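Local coordinates for L-lysine 6-oxidase (Marinomonas mediterranea, PDB 3WEU), which oxidises the epsilon-amino group of L-lysine with a cysteine tryptophylquinone cofactor, releasing ammonium and the hydrogen peroxide that makes it antibacterial, at residues A[254-257]-A[258-262]. Numbering follows the deposited sequence.
Sequences EIVN and ISTLS
V256, N257 and T260 meet in a local turn contact of van der Waals kind, without a hydrogen bond between its two halves, where the loop that follows strand 237-247 bends into helix 261-272. Two approaches define it, both made by the T260 methyl: CG2 of T260 lies 3.9 Å from CG1 of V256 and 3.3 Å from the carbonyl O of N257. The V256 and T260 side chains cross at a slant. V256 turns CG1 anti to its backbone N (chi1 -180°), which carries that methyl forward along the chain to T260. In T260, chi1 of 74° sets CG2 beside the backbone N and facing the turn, while OG1 caps a backbone N of the helix just beyond S262. T260 N is bonded in turn to the D263 carboxylate, a pairing consistent with a capping box. N257 contributes CB, 3.6 Å from O of S259, whereas its amide leads off and gives ND2 to OE1 of Q584. Several polar groups of the bend are bonded elsewhere: I258 N bonds Y309 OH, I258 O takes bonds from R305 and Q409, and S259 OG bonds OE1 of Q409. The chemistry thus implies a division of labour within T260, its hydroxyl capping the first turn of the helix and its methyl packing back on the incoming loop, while the polar groups of the bend are largely bonded to residues outside it.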
loop_
_atom_site.group_PDB
_atom_site.type_symbol
_atom_site.label_atom_id
_atom_site.label_comp_id
_atom_site.label_asym_id
_atom_site.label_seq_id
_atom_site.Cartn_x
_atom_site.Cartn_y
_atom_site.Cartn_z
ATOM N N GLU A 254 2.363 16.337 -35.610
ATOM C CA GLU A 254 2.150 17.541 -36.404
ATOM C C GLU A 254 2.042 18.811 -35.576
ATOM O O GLU A 254 1.979 19.895 -36.154
ATOM C CB GLU A 254 0.905 17.391 -37.217
ATOM C CG GLU A 254 1.037 16.289 -38.235
ATOM C CD GLU A 254 -0.290 15.741 -38.771
ATOM O OE1 GLU A 254 -0.494 15.689 -40.022
ATOM O OE2 GLU A 254 -1.137 15.302 -37.947
ATOM N N ILE A 255 1.946 18.696 -34.261
ATOM C CA ILE A 255 1.791 19.851 -33.381
ATOM C C ILE A 255 3.161 20.172 -32.780
ATOM O O ILE A 255 3.815 19.313 -32.209
ATOM C CB ILE A 255 0.769 19.555 -32.273
ATOM C CG1 ILE A 255 -0.564 19.164 -32.955
ATOM C CG2 ILE A 255 0.606 20.756 -31.352
ATOM C CD1 ILE A 255 -1.751 18.961 -32.121
ATOM N N VAL A 256 3.607 21.407 -33.002
ATOM C CA VAL A 256 4.953 21.839 -32.657
ATOM C C VAL A 256 4.940 22.688 -31.375
ATOM O O VAL A 256 4.059 23.530 -31.194
ATOM C CB VAL A 256 5.452 22.690 -33.837
ATOM C CG1 VAL A 256 6.858 23.216 -33.618
ATOM C CG2 VAL A 256 5.406 21.888 -35.136
ATOM N N ASN A 257 5.929 22.468 -30.527
ATOM C CA ASN A 257 6.136 23.247 -29.319
ATOM C C ASN A 257 6.514 24.683 -29.655
ATOM O O ASN A 257 7.302 24.948 -30.554
ATOM C CB ASN A 257 7.202 22.576 -28.439
ATOM C CG ASN A 257 6.745 21.200 -27.933
ATOM O OD1 ASN A 257 6.015 21.125 -26.961
ATOM N ND2 ASN A 257 7.113 20.128 -28.635
ATOM N N ILE A 258 5.915 25.623 -28.922
ATOM C CA ILE A 258 6.240 27.004 -29.070
ATOM C C ILE A 258 7.744 27.273 -29.024
ATOM O O ILE A 258 8.271 27.977 -29.903
ATOM C CB ILE A 258 5.474 27.874 -28.073
ATOM C CG1 ILE A 258 3.981 27.951 -28.461
ATOM C CG2 ILE A 258 6.075 29.314 -28.055
ATOM C CD1 ILE A 258 3.061 28.396 -27.307
ATOM N N SER A 259 8.419 26.706 -28.033
ATOM C CA SER A 259 9.892 26.699 -27.998
ATOM C C SER A 259 10.344 25.225 -28.056
ATOM O O SER A 259 10.078 24.412 -27.146
ATOM C CB SER A 259 10.456 27.428 -26.768
ATOM O OG SER A 259 9.912 28.757 -26.636
ATOM N N THR A 260 10.932 24.882 -29.182
ATOM C CA THR A 260 11.466 23.545 -29.448
ATOM C C THR A 260 12.902 23.437 -28.971
ATOM O O THR A 260 13.601 24.450 -28.723
ATOM C CB THR A 260 11.461 23.161 -30.937
ATOM O OG1 THR A 260 12.509 23.871 -31.623
ATOM C CG2 THR A 260 10.142 23.531 -31.615
ATOM N N LEU A 261 13.389 22.205 -28.903
ATOM C CA LEU A 261 14.829 22.043 -28.601
ATOM C C LEU A 261 15.745 22.593 -29.668
ATOM O O LEU A 261 16.869 23.060 -29.375
ATOM C CB LEU A 261 15.137 20.597 -28.315
ATOM C CG LEU A 261 16.141 20.162 -27.252
ATOM C CD1 LEU A 261 17.436 19.764 -27.850
ATOM C CD2 LEU A 261 16.326 21.048 -25.998
ATOM N N SER A 262 15.282 22.650 -30.920
ATOM C CA SER A 262 16.032 23.446 -31.924
ATOM C C SER A 262 16.118 24.937 -31.582
ATOM O O SER A 262 17.213 25.516 -31.650
ATOM C CB SER A 262 15.515 23.264 -33.340
ATOM O OG SER A 262 16.256 24.029 -34.288
#